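Local coordinates for outer membrane porin protein 32 (Delftia acidovorans, PDB 2FGQ), which forms trimeric, anion-selective channels across the bacterial outer membrane and binds malate inside the pore, at residues P248-A260 / A271-S283. Residues are numbered along the deposited sequence; the frame is centred on the assembly and turned at random.
With SO4 (sulfate ion), chain F.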
# COMPACT_ATOMS: atom_id res chain seq x y z
N PRO A 248 -2.07 10.15 -37.28
CA PRO A 248 -2.59 8.79 -37.48
C PRO A 248 -1.97 8.15 -38.71
O PRO A 248 -1.70 8.84 -39.72
CB PRO A 248 -4.13 8.98 -37.62
CG PRO A 248 -4.38 10.44 -37.63
CD PRO A 248 -3.12 11.18 -37.41
N VAL A 249 -1.71 6.85 -38.59
CA VAL A 249 -1.19 6.01 -39.65
C VAL A 249 -2.13 4.82 -39.76
O VAL A 249 -2.26 4.02 -38.85
CB VAL A 249 0.23 5.51 -39.35
CG1 VAL A 249 0.72 4.58 -40.46
CG2 VAL A 249 1.18 6.66 -39.19
N GLY A 250 -2.83 4.74 -40.89
CA GLY A 250 -3.63 3.58 -41.26
C GLY A 250 -4.71 3.05 -40.35
O GLY A 250 -4.84 1.84 -40.22
N GLY A 251 -5.54 3.88 -39.74
CA GLY A 251 -6.67 3.28 -39.01
C GLY A 251 -6.46 2.82 -37.57
O GLY A 251 -7.36 3.00 -36.74
N VAL A 252 -5.30 2.24 -37.24
CA VAL A 252 -5.03 1.85 -35.84
C VAL A 252 -3.65 2.31 -35.29
O VAL A 252 -3.30 2.05 -34.15
CB VAL A 252 -5.21 0.32 -35.70
CG1 VAL A 252 -4.00 -0.44 -36.18
CG2 VAL A 252 -5.53 -0.01 -34.35
N GLY A 253 -2.89 3.04 -36.10
CA GLY A 253 -1.56 3.48 -35.73
C GLY A 253 -1.45 4.97 -35.50
O GLY A 253 -2.29 5.74 -35.93
N GLU A 254 -0.37 5.37 -34.85
CA GLU A 254 -0.05 6.78 -34.63
C GLU A 254 1.46 6.90 -34.57
O GLU A 254 2.12 6.13 -33.89
CB GLU A 254 -0.66 7.27 -33.33
CG GLU A 254 -0.39 8.72 -33.04
CD GLU A 254 -0.77 9.08 -31.63
OE1 GLU A 254 -0.75 8.18 -30.75
OE2 GLU A 254 -1.07 10.26 -31.40
N VAL A 255 2.02 7.87 -35.29
CA VAL A 255 3.43 8.18 -35.24
C VAL A 255 3.59 9.54 -34.57
O VAL A 255 2.75 10.43 -34.74
CB VAL A 255 4.08 8.15 -36.65
CG1 VAL A 255 3.51 9.21 -37.56
CG2 VAL A 255 5.56 8.31 -36.56
N LYS A 256 4.67 9.67 -33.81
CA LYS A 256 4.97 10.90 -33.07
C LYS A 256 6.45 11.23 -33.17
O LYS A 256 7.30 10.36 -33.10
CB LYS A 256 4.63 10.75 -31.56
CG LYS A 256 3.27 10.28 -31.19
CD LYS A 256 3.29 9.87 -29.71
CE LYS A 256 2.08 9.18 -29.31
NZ LYS A 256 2.09 9.07 -27.82
N LEU A 257 6.75 12.52 -33.31
CA LEU A 257 8.11 13.01 -33.38
C LEU A 257 8.20 14.29 -32.56
O LEU A 257 7.39 15.20 -32.74
CB LEU A 257 8.43 13.31 -34.85
CG LEU A 257 9.78 13.26 -35.52
CD1 LEU A 257 10.05 14.39 -36.56
CD2 LEU A 257 10.97 12.88 -34.75
N GLN A 258 9.19 14.37 -31.68
CA GLN A 258 9.34 15.54 -30.82
C GLN A 258 10.79 15.90 -30.67
O GLN A 258 11.65 15.03 -30.50
CB GLN A 258 8.72 15.25 -29.47
CG GLN A 258 8.45 16.49 -28.63
CD GLN A 258 7.48 16.17 -27.48
OE1 GLN A 258 7.91 15.94 -26.33
NE2 GLN A 258 6.19 16.15 -27.78
N TYR A 259 11.05 17.19 -30.75
CA TYR A 259 12.37 17.76 -30.52
C TYR A 259 12.32 18.65 -29.30
O TYR A 259 11.37 19.41 -29.13
CB TYR A 259 12.80 18.62 -31.77
CG TYR A 259 14.07 19.40 -31.51
CD1 TYR A 259 15.31 18.82 -31.65
CD2 TYR A 259 14.01 20.72 -31.05
CE1 TYR A 259 16.48 19.53 -31.36
CE2 TYR A 259 15.16 21.45 -30.78
CZ TYR A 259 16.39 20.84 -30.93
OH TYR A 259 17.55 21.54 -30.65
N ALA A 260 13.34 18.60 -28.45
CA ALA A 260 13.43 19.47 -27.29
C ALA A 260 14.86 19.96 -27.10
O ALA A 260 15.84 19.34 -27.52
CB ALA A 260 12.95 18.75 -26.03
N ALA A 271 21.35 20.76 -23.87
CA ALA A 271 21.10 19.38 -24.28
C ALA A 271 19.98 19.42 -25.31
O ALA A 271 19.07 20.26 -25.18
CB ALA A 271 20.70 18.49 -23.07
N HIS A 272 20.07 18.60 -26.34
CA HIS A 272 19.07 18.50 -27.39
C HIS A 272 18.54 17.07 -27.38
O HIS A 272 19.28 16.10 -27.17
CB HIS A 272 19.71 18.74 -28.79
CG HIS A 272 20.45 20.04 -28.95
ND1 HIS A 272 19.90 21.11 -29.62
CD2 HIS A 272 21.69 20.42 -28.57
CE1 HIS A 272 20.77 22.11 -29.61
NE2 HIS A 272 21.86 21.72 -28.98
N GLN A 273 17.28 16.90 -27.71
CA GLN A 273 16.66 15.58 -27.70
C GLN A 273 15.75 15.42 -28.88
O GLN A 273 15.04 16.32 -29.25
CB GLN A 273 15.82 15.38 -26.44
CG GLN A 273 15.44 13.92 -26.24
CD GLN A 273 14.61 13.66 -25.03
OE1 GLN A 273 14.71 14.41 -24.04
NE2 GLN A 273 13.77 12.59 -25.08
N ILE A 274 15.77 14.24 -29.48
CA ILE A 274 14.82 13.85 -30.51
C ILE A 274 14.23 12.49 -30.12
O ILE A 274 14.97 11.58 -29.76
CB ILE A 274 15.49 13.75 -31.90
CG1 ILE A 274 16.20 15.02 -32.29
CG2 ILE A 274 14.43 13.44 -32.97
CD1 ILE A 274 17.19 14.78 -33.49
N THR A 275 12.91 12.38 -30.21
CA THR A 275 12.21 11.16 -29.94
C THR A 275 11.22 10.85 -31.03
O THR A 275 10.42 11.71 -31.41
CB THR A 275 11.44 11.30 -28.64
OG1 THR A 275 12.33 11.80 -27.63
CG2 THR A 275 10.95 9.93 -28.13
N LEU A 276 11.28 9.60 -31.51
CA LEU A 276 10.32 9.04 -32.43
C LEU A 276 9.51 7.96 -31.71
O LEU A 276 10.07 7.11 -31.03
CB LEU A 276 11.04 8.41 -33.62
CG LEU A 276 10.14 7.78 -34.64
CD1 LEU A 276 9.36 8.81 -35.47
CD2 LEU A 276 11.02 6.88 -35.56
N GLY A 277 8.20 7.98 -31.87
CA GLY A 277 7.34 6.98 -31.26
C GLY A 277 6.28 6.44 -32.20
O GLY A 277 5.85 7.11 -33.11
N TYR A 278 5.84 5.22 -31.93
CA TYR A 278 4.76 4.62 -32.66
C TYR A 278 3.85 3.92 -31.66
O TYR A 278 4.35 3.27 -30.75
CB TYR A 278 5.29 3.59 -33.67
CG TYR A 278 4.23 3.21 -34.68
CD1 TYR A 278 3.93 4.08 -35.70
CD2 TYR A 278 3.52 2.02 -34.58
CE1 TYR A 278 2.98 3.80 -36.63
CE2 TYR A 278 2.51 1.71 -35.56
CZ TYR A 278 2.26 2.65 -36.56
OH TYR A 278 1.30 2.45 -37.56
N VAL A 279 2.54 4.05 -31.84
CA VAL A 279 1.56 3.34 -31.06
C VAL A 279 0.65 2.58 -32.02
O VAL A 279 0.14 3.16 -32.98
CB VAL A 279 0.74 4.33 -30.22
CG1 VAL A 279 -0.34 3.62 -29.42
CG2 VAL A 279 1.64 5.12 -29.29
N HIS A 280 0.49 1.29 -31.77
CA HIS A 280 -0.34 0.44 -32.60
C HIS A 280 -1.48 -0.09 -31.72
O HIS A 280 -1.23 -0.92 -30.84
CB HIS A 280 0.49 -0.70 -33.13
CG HIS A 280 -0.24 -1.61 -34.05
ND1 HIS A 280 -0.79 -2.80 -33.65
CD2 HIS A 280 -0.50 -1.50 -35.37
CE1 HIS A 280 -1.38 -3.39 -34.68
NE2 HIS A 280 -1.20 -2.63 -35.74
N ASN A 281 -2.70 0.35 -31.97
CA ASN A 281 -3.83 -0.11 -31.17
C ASN A 281 -4.33 -1.50 -31.58
O ASN A 281 -4.64 -1.76 -32.77
CB ASN A 281 -4.98 0.90 -31.17
CG ASN A 281 -4.54 2.27 -30.74
OD1 ASN A 281 -4.67 3.26 -31.47
ND2 ASN A 281 -4.07 2.36 -29.60
N LEU A 282 -4.37 -2.40 -30.63
CA LEU A 282 -5.00 -3.71 -30.85
C LEU A 282 -6.47 -3.63 -30.53
O LEU A 282 -7.27 -4.43 -31.05
CB LEU A 282 -4.34 -4.77 -29.99
CG LEU A 282 -2.85 -5.01 -30.19
CD1 LEU A 282 -2.38 -6.02 -29.17
CD2 LEU A 282 -2.57 -5.50 -31.60
N SER A 283 -6.83 -2.65 -29.71
CA SER A 283 -8.20 -2.33 -29.37
C SER A 283 -8.16 -0.93 -28.81
O SER A 283 -7.09 -0.35 -28.64
CB SER A 283 -8.74 -3.29 -28.29
OG SER A 283 -8.10 -3.08 -27.01
S SO4 F . -1.31 7.92 -27.15
O1 SO4 F . -1.96 6.74 -27.74
O2 SO4 F . -0.58 8.65 -28.20
O3 SO4 F . -2.35 8.80 -26.61
O4 SO4 F . -0.38 7.52 -26.08
O HOH W 1 12.55 14.59 -27.87
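The hydroxyl OG1 of T275 is gripped from several sides. A water lies 2.8 Å from it and donates to the carbonyl O of Q258 on the facing strand, while Q273 NE2, two residues back on the same face, donates to OG1 at 3.0 Å, with OG1 30° out of the Q273 amide plane. T275 holds OG1 beside its own backbone N (chi1 -50°), where the water can reach both it and the Q258 carbonyl. A weak bond joins OG1 to the carbonyl O of G113, and Q273 NE2 makes another to I112. Both belong to the loop folded into the barrel, the constriction loop of general porins, which K256 NZ also holds through the L106 carbonyl.

K256, extended beyond CG, passes V279 with CE 4.1 Å from V279 CG2, and its NZ donates at 2.7 Å to O2 of a sulfate. E254 OE1 is also close to O2, and R329 binds the same sulfate, an ion probably picked up from the crystallisation liquor.

These are neighbouring antiparallel strands of the 16-stranded porin barrel, 253-264 and 269-281, paired as a hairpin by regular backbone bonds from E254/V279 to A260/Q273. K256, Q258 and T275 face inward; L257, L276 and I274 lie on the outer, probably lipid-facing surface, where L257 CD2 rests 3.9 Å from I274 CG2, the two side chains running alongside each other.

On this outer side Y259 swings CG anti to its backbone N (chi1 172°), and its OH meets H272 ND1 at the imidazole edge in a 2.6 Å hydrogen bond. Farther along, the Y278 ring turns one face to the backbone N of E254, and its OH lies 3.5 Å from CA of G253, beside the V249 side chain.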